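3-keto-5-aminohexanoate cleavage protein (Burkholderia xenovorans LB400, PDB 3E02) probably catalyses the zinc-dependent cleavage of 3-keto-5-aminohexanoate or a related beta-keto acid, as other enzymes of its family do. Local coordinates at residues 7-12 with 290-295; 56-61 with 133-138; 118-123 with 141-146; 167-172 with 189-194. One frame throughout, in Å; residues are numbered along the deposited sequence. Where two conformers were deposited one is given.

All four contacts belong to one TIM-barrel domain. Interaction 1 joins the N-terminal part of the chain to a segment near the C-terminus, so the other three are nested within the loop it closes. Interactions 1 and 4 lie about 19 Å apart (centre to centre) on the same barrel sheet, using strands 10-13 and 168-173. Interactions 2 and 3 sit on the other side of the chain's centre from interaction 1, about 16 Å from each other, share helix 136-142 and alternate along the chain; interaction 4 follows both. Interactions 2 and 3 thus pack loops close to the zinc site against helix 136-142 and its lead-in, interaction 3 also at a subunit boundary, whereas interactions 1 and 4 bind barrel strands to neighbouring connections.

Interaction 1 of 4, residues 7-12 with 290-295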
# COMPACT_ATOMS: atom_id res chain seq x y z
N LYS A 7 -1.86 20.30 16.94
CA LYS A 7 -1.48 21.56 16.33
C LYS A 7 -0.34 21.23 15.36
O LYS A 7 0.58 20.49 15.73
CB LYS A 7 -1.03 22.56 17.39
CG LYS A 7 -2.09 22.91 18.44
CD LYS A 7 -3.33 23.56 17.85
CE LYS A 7 -4.31 24.00 18.95
NZ LYS A 7 -5.60 24.41 18.35
N ILE A 8 -0.42 21.75 14.15
CA ILE A 8 0.54 21.46 13.09
C ILE A 8 1.74 22.40 13.18
O ILE A 8 1.57 23.63 13.23
CB ILE A 8 -0.10 21.59 11.68
CG1 ILE A 8 -1.21 20.55 11.50
CG2 ILE A 8 0.95 21.43 10.57
CD1 ILE A 8 -2.04 20.75 10.21
N ILE A 9 2.94 21.83 13.18
CA ILE A 9 4.17 22.62 13.13
C ILE A 9 4.42 22.98 11.67
O ILE A 9 4.56 22.08 10.83
CB ILE A 9 5.39 21.84 13.64
CG1 ILE A 9 5.20 21.43 15.11
CG2 ILE A 9 6.70 22.68 13.49
CD1 ILE A 9 6.32 20.55 15.65
N ILE A 10 4.46 24.27 11.37
CA ILE A 10 4.89 24.77 10.08
C ILE A 10 6.37 25.13 10.26
O ILE A 10 6.71 26.00 11.07
CB ILE A 10 4.17 26.05 9.60
CG1 ILE A 10 2.67 25.79 9.40
CG2 ILE A 10 4.82 26.58 8.28
CD1 ILE A 10 1.86 27.03 9.02
N THR A 11 7.23 24.42 9.53
CA THR A 11 8.65 24.72 9.49
C THR A 11 8.87 25.51 8.19
O THR A 11 8.31 25.16 7.15
CB THR A 11 9.52 23.47 9.49
OG1 THR A 11 9.31 22.73 10.70
CG2 THR A 11 11.04 23.83 9.39
N CYS A 12 9.67 26.57 8.27
CA CYS A 12 10.07 27.31 7.07
C CYS A 12 11.58 27.16 6.84
O CYS A 12 12.38 27.62 7.67
CB CYS A 12 9.73 28.77 7.16
SG CYS A 12 10.21 29.66 5.65
N ASP A 290 -5.38 23.29 12.67
CA ASP A 290 -4.75 24.48 13.27
C ASP A 290 -3.25 24.27 13.44
O ASP A 290 -2.74 23.13 13.46
CB ASP A 290 -5.45 24.84 14.59
CG ASP A 290 -5.14 26.27 15.08
OD1 ASP A 290 -4.61 27.12 14.32
OD2 ASP A 290 -5.44 26.53 16.26
N ILE A 291 -2.54 25.40 13.49
CA ILE A 291 -1.10 25.42 13.59
C ILE A 291 -0.61 25.57 15.02
O ILE A 291 -1.32 26.08 15.89
CB ILE A 291 -0.46 26.52 12.68
CG1 ILE A 291 -0.76 27.96 13.16
CG2 ILE A 291 -0.94 26.30 11.24
CD1 ILE A 291 0.10 29.00 12.43
N ALA A 292 0.64 25.15 15.23
CA ALA A 292 1.32 25.24 16.51
C ALA A 292 2.08 26.55 16.64
O ALA A 292 2.66 27.03 15.66
CB ALA A 292 2.29 24.07 16.66
N THR A 293 2.07 27.13 17.83
CA THR A 293 2.92 28.28 18.15
C THR A 293 4.33 27.72 18.39
O THR A 293 4.50 26.51 18.59
CB THR A 293 2.50 29.01 19.42
OG1 THR A 293 2.62 28.13 20.54
CG2 THR A 293 1.07 29.54 19.30
N PRO A 294 5.36 28.58 18.36
CA PRO A 294 6.71 28.11 18.69
C PRO A 294 6.83 27.31 19.98
O PRO A 294 7.43 26.23 19.98
CB PRO A 294 7.50 29.40 18.76
CG PRO A 294 6.88 30.22 17.70
CD PRO A 294 5.41 29.98 17.90
N ASP A 295 6.21 27.80 21.06
CA ASP A 295 6.23 27.10 22.35
C ASP A 295 5.45 25.78 22.36
O ASP A 295 5.86 24.84 23.03
CB ASP A 295 5.80 28.03 23.49
CG ASP A 295 6.83 29.13 23.80
OD1 ASP A 295 8.02 29.03 23.41
OD2 ASP A 295 6.46 30.10 24.48
O HOH W 1 3.42 26.50 13.02
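The carboxylate of Asp290, in the conformer given, is approached near its plane by Lys7: NZ reaches OD2 from the anti side, 22° out of plane, in a salt bridge of 3.0 Å. The other oxygen, OD1, turns back to take a weak bond from Ile291 N. Lys7 gets there because its chain bends at chi2 (-61°) and then runs straight, CD passing Ile291 O, while CB rests on Ala292 CB at 3.7 Å.

Two peptide planes are used differently. Ile8 N bonds to Asp290 O at 2.8 Å, in the carbonyl plane and on a lone pair. Ala292 N comes to Ile8 O at 2.7 Å from above the carbonyl plane, 47° out of it, and Ile291 CA adds a CH···O contact to the same oxygen. Ile8 thus brackets Ile291 by N-H and C=O in the pattern of a single parallel beta bridge. Water 1 carries the link one step further, accepting from Ile10 N at 3.0 Å and lying 2.8 Å from Ala292 O.

Beside the bridge, the side chains of Ile10 and Ile291 cross at a slant, Ile10 CD1 touching Ile291 CG2 at 3.6 Å, and Ile291 also leans on Ile284 and Arg281 of helix 273-286, whose Ile284 Ile8 touches as well. Thr293 then stands at the N-cap of helix 294-301, whose Ala297 and Met300 meet Ile9. The bridge therefore joins the run-in to strand 10-13, the first strand of the TIM barrel, to the link between the last two helices, closing the N-terminal end of the barrel strand with the C-terminal part of the chain.

Interaction 2 of 4, residues 56-61 with 133-138; sequences PLNGRP and FDWERP. With EDO (1,2-ethanediol), chain E; EDO (1,2-ethanediol), chain I.
An Asx turn at Asn58, in the loop after the strand that carries zinc ligands His50 and His52, packs against Trp135 and Phe133 before helix 136-142. Asn58 OD1 accepts Arg60 N at 3.0 Å, closing the turn. The backbone oxygen of Asn58 receives Trp135 NE1 at 2.9 Å, nearly in the indole plane but 45° above its own carbonyl plane. The same oxygen also lies over the face of Phe133, 3.3 Å from CD2. Asn58 CB covers that ring in a CH-pi contact, 3.8 Å from the centroid.

The indole is sandwiched: Arg60 CA lies over one face of its six-membered ring, Glu136 CG over the opposite one. In the conformer given, the Arg60 side chain runs past Trp135 in the opposite direction, NH2 near Trp135 CB, the guanidinium plane 43° from the indole. In this TIM barrel the loop leads from strand 48-54 into strand 61-62, and Pro61 CD touches Trp135 CZ3 at 3.8 Å, with the Pro61 side chain about 6 Å from that of His52. The chi1 of Trp135, 70°, sets CG between backbone N and carbonyl carbon, which brings the indole edge, with NE1, to Asn58 O. Phe133 N is held by Glu136 OE2 at 2.9 Å, and the same carboxylate bonds the hydroxyls of Thr20 and Thr22.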
# COMPACT_ATOMS: atom_id res chain seq x y z
N PRO A 56 27.67 36.22 1.55
CA PRO A 56 26.86 37.44 1.32
C PRO A 56 27.00 38.15 -0.04
O PRO A 56 26.08 38.85 -0.44
CB PRO A 56 27.30 38.39 2.45
CG PRO A 56 27.97 37.53 3.44
CD PRO A 56 28.57 36.40 2.71
N LEU A 57 28.13 37.95 -0.73
CA LEU A 57 28.38 38.60 -2.02
C LEU A 57 27.90 37.81 -3.22
O LEU A 57 27.38 38.40 -4.15
CB LEU A 57 29.87 38.90 -2.17
CG LEU A 57 30.44 39.91 -1.16
CD1 LEU A 57 31.90 40.08 -1.42
CD2 LEU A 57 29.74 41.26 -1.22
N ASN A 58 28.05 36.49 -3.20
CA ASN A 58 27.68 35.67 -4.36
C ASN A 58 26.70 34.52 -4.10
O ASN A 58 26.40 33.77 -5.01
CB ASN A 58 28.96 35.17 -5.09
CG ASN A 58 29.76 34.15 -4.28
OD1 ASN A 58 29.27 33.53 -3.34
ND2 ASN A 58 31.01 33.98 -4.65
N GLY A 59 26.21 34.39 -2.87
CA GLY A 59 25.26 33.34 -2.53
C GLY A 59 25.77 31.90 -2.43
O GLY A 59 24.95 31.01 -2.21
N ARG A 60 27.08 31.67 -2.56
CA ARG A 60 27.66 30.32 -2.48
C ARG A 60 27.37 29.74 -1.08
O ARG A 60 27.58 30.44 -0.09
CB ARG A 60 29.18 30.37 -2.71
CG ARG A 60 29.85 28.99 -2.83
CD ARG A 60 31.38 29.04 -2.75
NE ARG A 60 32.07 29.34 -4.01
CZ ARG A 60 32.64 30.50 -4.38
NH1 ARG A 60 32.64 31.60 -3.61
NH2 ARG A 60 33.24 30.55 -5.57
N PRO A 61 26.88 28.48 -1.00
CA PRO A 61 26.66 27.91 0.34
C PRO A 61 27.89 27.98 1.25
O PRO A 61 29.01 27.80 0.78
CB PRO A 61 26.31 26.46 0.04
CG PRO A 61 25.62 26.52 -1.25
CD PRO A 61 26.43 27.54 -2.03
N PHE A 133 26.82 34.11 -11.38
CA PHE A 133 28.13 33.86 -10.74
C PHE A 133 28.78 32.59 -11.28
O PHE A 133 28.09 31.61 -11.62
CB PHE A 133 27.96 33.75 -9.23
CG PHE A 133 27.33 34.96 -8.59
CD1 PHE A 133 28.06 36.15 -8.46
CD2 PHE A 133 26.01 34.92 -8.12
CE1 PHE A 133 27.48 37.28 -7.87
CE2 PHE A 133 25.43 36.05 -7.52
CZ PHE A 133 26.16 37.23 -7.40
N ASP A 134 30.12 32.61 -11.32
CA ASP A 134 30.95 31.52 -11.86
C ASP A 134 30.78 30.19 -11.16
O ASP A 134 30.95 29.17 -11.80
CB ASP A 134 32.45 31.86 -11.77
CG ASP A 134 32.87 32.95 -12.70
OD1 ASP A 134 32.08 33.34 -13.60
OD2 ASP A 134 34.02 33.40 -12.53
N TRP A 135 30.50 30.22 -9.86
CA TRP A 135 30.34 28.98 -9.07
C TRP A 135 29.09 28.16 -9.34
O TRP A 135 29.08 26.95 -9.05
CB TRP A 135 30.41 29.27 -7.56
CG TRP A 135 29.23 30.02 -7.02
CD1 TRP A 135 29.10 31.35 -6.91
CD2 TRP A 135 28.01 29.45 -6.51
NE1 TRP A 135 27.90 31.67 -6.38
CE2 TRP A 135 27.20 30.53 -6.12
CE3 TRP A 135 27.54 28.14 -6.34
CZ2 TRP A 135 25.93 30.34 -5.57
CZ3 TRP A 135 26.29 27.94 -5.80
CH2 TRP A 135 25.49 29.04 -5.41
N GLU A 136 28.05 28.77 -9.89
CA GLU A 136 26.73 28.14 -9.99
C GLU A 136 26.65 26.95 -10.93
O GLU A 136 26.23 25.87 -10.51
CB GLU A 136 25.64 29.16 -10.33
CG GLU A 136 25.51 30.30 -9.35
CD GLU A 136 24.45 31.28 -9.80
OE1 GLU A 136 23.26 30.97 -9.63
OE2 GLU A 136 24.80 32.34 -10.33
N ARG A 137 27.08 27.12 -12.18
CA ARG A 137 27.00 26.01 -13.13
C ARG A 137 27.87 24.79 -12.70
O ARG A 137 27.36 23.67 -12.73
CB ARG A 137 27.28 26.43 -14.57
CG ARG A 137 26.77 25.40 -15.58
CD ARG A 137 27.23 25.66 -17.02
NE ARG A 137 26.52 26.73 -17.72
CZ ARG A 137 25.25 26.68 -18.14
NH1 ARG A 137 24.47 25.61 -17.92
NH2 ARG A 137 24.72 27.72 -18.79
N PRO A 138 29.15 25.00 -12.32
CA PRO A 138 29.98 23.88 -11.85
C PRO A 138 29.42 23.17 -10.61
O PRO A 138 29.52 21.95 -10.52
CB PRO A 138 31.33 24.55 -11.53
CG PRO A 138 31.33 25.78 -12.30
CD PRO A 138 29.94 26.25 -12.38
C1 EDO E . 27.54 31.79 -17.96
O1 EDO E . 26.59 32.85 -18.00
C2 EDO E . 26.82 30.48 -18.19
O2 EDO E . 27.59 29.43 -17.60
C1 EDO I . 24.40 39.92 -2.96
O1 EDO I . 23.76 39.73 -1.70
C2 EDO I . 23.90 38.87 -3.94
O2 EDO I . 22.47 39.02 -4.06

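Interaction 3 of 4, residues 118-123 with 141-146; sequences NFNISQ and AGTRDF. With EDO (1,2-ethanediol), chain K.
Ala141, near the end of helix 136-142, meets Ser122 CB through its CA. Its carbonyl oxygen is taken up within its own turn by Arg144 N and, in the conformer given, by Arg144 NE from the opposite face of the carbonyl plane.

Thr143 carries the centre of the contact. With chi1 at 69° its OG1 lies between the backbone N and the carbonyl carbon and faces the loop, where Ile121 N donates to it at 2.9 Å; the hydroxyl itself bonds Leu140 O. Thr143 CB rests on Phe119 O at 3.3 Å, and CG2 touches Ile121 CG1. The loop opposite is folded by an Asx turn: Asn120 OD1 accepts Ser122 N at 3.1 Å and, in its carbonyl plane on a lone pair, Ser122 OG at 2.6 Å.

Arg144 lays CG against that hydroxyl, 3.2 Å from Ser122 OG, and its backbone bonds to the second subunit. Asp145 turns from the loop and bonds Thr151 of the second subunit, where Asn118 also finds Ser116 and Asn150.

Phe146 leads into the two-stranded antiparallel ribbon of 117-118 with 147-148. Its O receives a weak bond from Phe119 N at 3.4 Å, Phe119 O lies at the edge of the Phe146 ring, and Phe119 CB packs on Phe146 CD2 at 3.9 Å. The Phe119 side chain leads away from 141-146 and lies about 8 Å from the bound zinc ion.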
# COMPACT_ATOMS: atom_id res chain seq x y z
N ASN A 118 22.78 9.47 -3.61
CA ASN A 118 23.04 10.34 -4.76
C ASN A 118 22.13 11.56 -4.58
O ASN A 118 21.00 11.42 -4.10
CB ASN A 118 22.67 9.65 -6.08
CG ASN A 118 23.61 8.52 -6.44
OD1 ASN A 118 24.70 8.40 -5.87
ND2 ASN A 118 23.21 7.70 -7.41
N PHE A 119 22.64 12.75 -4.87
CA PHE A 119 21.87 14.00 -4.67
C PHE A 119 22.17 14.82 -5.91
O PHE A 119 23.10 15.63 -5.92
CB PHE A 119 22.30 14.67 -3.36
CG PHE A 119 21.27 15.61 -2.80
CD1 PHE A 119 20.86 16.74 -3.52
CD2 PHE A 119 20.71 15.38 -1.54
CE1 PHE A 119 19.89 17.61 -3.00
CE2 PHE A 119 19.74 16.24 -1.01
CZ PHE A 119 19.33 17.36 -1.74
N ASN A 120 21.38 14.59 -6.96
CA ASN A 120 21.59 15.12 -8.29
C ASN A 120 20.64 16.28 -8.62
O ASN A 120 19.45 16.07 -8.88
CB ASN A 120 21.43 13.97 -9.31
CG ASN A 120 21.83 14.35 -10.74
OD1 ASN A 120 22.18 15.50 -11.03
ND2 ASN A 120 21.78 13.36 -11.64
N ILE A 121 21.18 17.50 -8.61
CA ILE A 121 20.42 18.72 -8.97
C ILE A 121 20.91 19.33 -10.30
O ILE A 121 20.57 20.48 -10.63
CB ILE A 121 20.43 19.77 -7.81
CG1 ILE A 121 21.85 20.25 -7.47
CG2 ILE A 121 19.73 19.16 -6.59
CD1 ILE A 121 21.90 21.29 -6.41
N SER A 122 21.69 18.55 -11.06
CA SER A 122 22.29 18.99 -12.32
C SER A 122 21.31 19.38 -13.42
O SER A 122 21.62 20.24 -14.23
CB SER A 122 23.25 17.92 -12.86
OG SER A 122 22.54 16.76 -13.29
N GLN A 123 20.14 18.73 -13.45
CA GLN A 123 19.10 19.03 -14.45
C GLN A 123 18.59 20.49 -14.38
O GLN A 123 18.14 21.02 -15.38
CB GLN A 123 17.91 18.07 -14.31
CG GLN A 123 18.26 16.61 -14.68
CD GLN A 123 17.14 15.62 -14.35
OE1 GLN A 123 16.61 15.60 -13.22
NE2 GLN A 123 16.80 14.78 -15.33
N ALA A 141 26.37 21.07 -11.98
CA ALA A 141 26.93 20.00 -12.84
C ALA A 141 27.68 18.93 -12.04
O ALA A 141 27.52 17.74 -12.30
CB ALA A 141 27.83 20.61 -13.92
N GLY A 142 28.44 19.37 -11.04
CA GLY A 142 29.18 18.48 -10.16
C GLY A 142 28.33 17.52 -9.34
O GLY A 142 28.85 16.51 -8.85
N THR A 143 27.02 17.79 -9.21
CA THR A 143 26.13 16.91 -8.46
C THR A 143 25.80 15.59 -9.18
O THR A 143 25.29 14.67 -8.53
CB THR A 143 24.88 17.61 -7.92
OG1 THR A 143 24.00 17.99 -8.97
CG2 THR A 143 25.29 18.81 -7.03
N ARG A 144 26.11 15.48 -10.49
CA ARG A 144 25.93 14.23 -11.22
C ARG A 144 26.80 13.13 -10.61
O ARG A 144 26.44 11.97 -10.64
CB ARG A 144 26.28 14.37 -12.71
CG ARG A 144 25.41 15.32 -13.50
CD ARG A 144 25.93 15.49 -14.92
NE ARG A 144 27.12 16.35 -14.98
CZ ARG A 144 27.95 16.43 -16.02
NH1 ARG A 144 27.74 15.74 -17.15
NH2 ARG A 144 29.01 17.24 -15.94
N ASP A 145 27.96 13.52 -10.07
CA ASP A 145 28.90 12.60 -9.46
C ASP A 145 29.02 12.83 -7.95
O ASP A 145 30.09 12.63 -7.38
CB ASP A 145 30.26 12.78 -10.16
CG ASP A 145 31.25 11.66 -9.86
OD1 ASP A 145 30.84 10.52 -9.56
OD2 ASP A 145 32.46 11.95 -9.88
N PHE A 146 27.92 13.19 -7.29
CA PHE A 146 27.91 13.55 -5.88
C PHE A 146 27.03 12.64 -5.04
O PHE A 146 25.94 12.26 -5.47
CB PHE A 146 27.41 14.98 -5.73
CG PHE A 146 27.29 15.45 -4.30
CD1 PHE A 146 28.42 15.69 -3.53
CD2 PHE A 146 26.03 15.67 -3.74
CE1 PHE A 146 28.29 16.13 -2.20
CE2 PHE A 146 25.91 16.11 -2.42
CZ PHE A 146 27.04 16.34 -1.66
C1 EDO K . 32.81 7.85 -13.58
O1 EDO K . 33.83 7.14 -12.86
C2 EDO K . 32.19 8.98 -12.76
O2 EDO K . 32.97 9.37 -11.62

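Interaction 4 of 4, residues 167-172 with 189-194; sequences TRFEFE and KLVEPP
Phe171, Phe169 and Val191 meet inside a beta-alpha-beta crossover of the TIM barrel: strand 168-173, helix 176-187 and parallel strand 195-201, with 189-194 as the return loop. The two segments run almost at right angles, 91° apart over their touching parts.

The apolar contacts converge on one methyl. Val191 CG1 lies near the plane of both phenyl rings, at their edges, 3.9 Å from Phe171 CZ and 4.1 Å from Phe169 CD2. Val191 and Phe171 come at each other from opposite directions, whereas Val191 and Phe169 cross at about a right angle. Phe169 CB sits over one face of the Phe171 ring, and Met159 of helix 152-163 touches both Phe171 and Val191.

The polar contacts belong to Arg168. Its chain bends at chi2 and chi3 (-44° and -58°), curling the guanidinium back towards the loop. NH2 points edge-on at Pro193 O in a straight but weak hydrogen bond of 3.5 Å; it passes closer to Glu192 O, but at a poor angle for bonding. NH1 bonds Lys302 O, beyond the two segments.

Water completes the link. Water 2 accepts from Arg168 NH1 and donates to Pro193 O at 2.8 Å. Just after the cis peptide that joins Pro193 to Pro194, water 3 lies 2.8 Å from Phe169 O and 3.0 Å from Pro194 O.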
# COMPACT_ATOMS: atom_id res chain seq x y z
N THR A 167 20.58 19.08 22.03
CA THR A 167 19.93 19.30 20.74
C THR A 167 18.96 18.18 20.41
O THR A 167 19.27 17.03 20.66
CB THR A 167 20.99 19.31 19.61
OG1 THR A 167 22.06 20.19 19.97
CG2 THR A 167 20.38 19.74 18.27
N ARG A 168 17.79 18.54 19.87
CA ARG A 168 16.82 17.57 19.34
C ARG A 168 16.99 17.58 17.83
O ARG A 168 17.28 18.62 17.24
CB ARG A 168 15.37 17.90 19.72
CG ARG A 168 15.08 18.10 21.19
CD ARG A 168 15.72 17.07 22.08
NE ARG A 168 15.31 15.71 21.73
CZ ARG A 168 14.40 14.96 22.37
NH1 ARG A 168 13.75 15.40 23.44
NH2 ARG A 168 14.16 13.74 21.94
N PHE A 169 16.80 16.44 17.19
CA PHE A 169 17.00 16.36 15.74
C PHE A 169 15.77 16.29 14.87
O PHE A 169 14.76 15.71 15.25
CB PHE A 169 17.88 15.16 15.39
CG PHE A 169 19.21 15.18 16.08
CD1 PHE A 169 20.14 16.19 15.80
CD2 PHE A 169 19.54 14.21 17.02
CE1 PHE A 169 21.37 16.24 16.46
CE2 PHE A 169 20.78 14.24 17.69
CZ PHE A 169 21.69 15.26 17.41
N GLU A 170 15.90 16.94 13.71
CA GLU A 170 14.93 16.88 12.62
C GLU A 170 15.57 15.78 11.76
O GLU A 170 16.55 16.05 11.06
CB GLU A 170 14.82 18.23 11.88
CG GLU A 170 13.85 18.30 10.65
CD GLU A 170 14.11 19.49 9.69
OE1 GLU A 170 15.15 20.17 9.80
OE2 GLU A 170 13.30 19.74 8.77
N PHE A 171 15.05 14.55 11.84
CA PHE A 171 15.61 13.42 11.09
C PHE A 171 15.15 13.48 9.63
O PHE A 171 13.97 13.24 9.35
CB PHE A 171 15.20 12.09 11.73
CG PHE A 171 15.64 11.93 13.16
CD1 PHE A 171 16.98 11.74 13.46
CD2 PHE A 171 14.71 11.96 14.21
CE1 PHE A 171 17.41 11.59 14.79
CE2 PHE A 171 15.12 11.81 15.54
CZ PHE A 171 16.48 11.62 15.83
N GLU A 172 16.07 13.79 8.72
CA GLU A 172 15.74 13.92 7.28
C GLU A 172 15.84 12.56 6.64
O GLU A 172 16.93 12.00 6.56
CB GLU A 172 16.65 14.88 6.52
CG GLU A 172 17.05 16.14 7.21
CD GLU A 172 15.91 16.97 7.70
OE1 GLU A 172 14.80 16.91 7.14
OE2 GLU A 172 16.14 17.73 8.65
N LYS A 189 19.39 3.24 21.48
CA LYS A 189 19.13 4.35 22.39
C LYS A 189 20.08 5.56 22.27
O LYS A 189 20.31 6.28 23.25
CB LYS A 189 18.99 3.81 23.83
CG LYS A 189 17.76 2.93 23.99
CD LYS A 189 17.72 2.16 25.28
CE LYS A 189 16.33 1.58 25.55
NZ LYS A 189 15.73 0.88 24.37
N LEU A 190 20.59 5.81 21.06
CA LEU A 190 21.45 6.97 20.80
C LEU A 190 20.62 8.25 20.64
O LEU A 190 21.17 9.36 20.75
CB LEU A 190 22.39 6.74 19.62
CG LEU A 190 23.31 5.50 19.75
CD1 LEU A 190 24.40 5.56 18.68
CD2 LEU A 190 23.97 5.38 21.13
N VAL A 191 19.33 8.09 20.38
CA VAL A 191 18.34 9.18 20.35
C VAL A 191 17.11 8.69 21.12
O VAL A 191 16.80 7.48 21.12
CB VAL A 191 18.00 9.62 18.91
CG1 VAL A 191 19.20 10.34 18.30
CG2 VAL A 191 17.55 8.43 18.05
N GLU A 192 16.43 9.62 21.80
CA GLU A 192 15.24 9.34 22.61
C GLU A 192 13.99 9.92 21.97
O GLU A 192 14.08 10.91 21.24
CB GLU A 192 15.39 9.97 24.00
CG GLU A 192 16.53 9.42 24.86
CD GLU A 192 16.35 7.97 25.35
OE1 GLU A 192 15.24 7.39 25.21
OE2 GLU A 192 17.33 7.42 25.90
N PRO A 193 12.81 9.32 22.22
CA PRO A 193 11.59 9.91 21.68
C PRO A 193 11.26 11.28 22.31
O PRO A 193 11.80 11.60 23.37
CB PRO A 193 10.51 8.87 22.00
CG PRO A 193 11.06 8.00 23.01
CD PRO A 193 12.55 8.08 22.97
N PRO A 194 10.42 12.09 21.64
CA PRO A 194 9.78 11.88 20.34
C PRO A 194 10.75 12.08 19.18
O PRO A 194 11.65 12.92 19.27
CB PRO A 194 8.70 12.96 20.32
CG PRO A 194 9.28 14.05 21.09
CD PRO A 194 10.05 13.40 22.20
O HOH W 2 12.22 13.46 25.36
O HOH W 3 13.40 14.32 17.24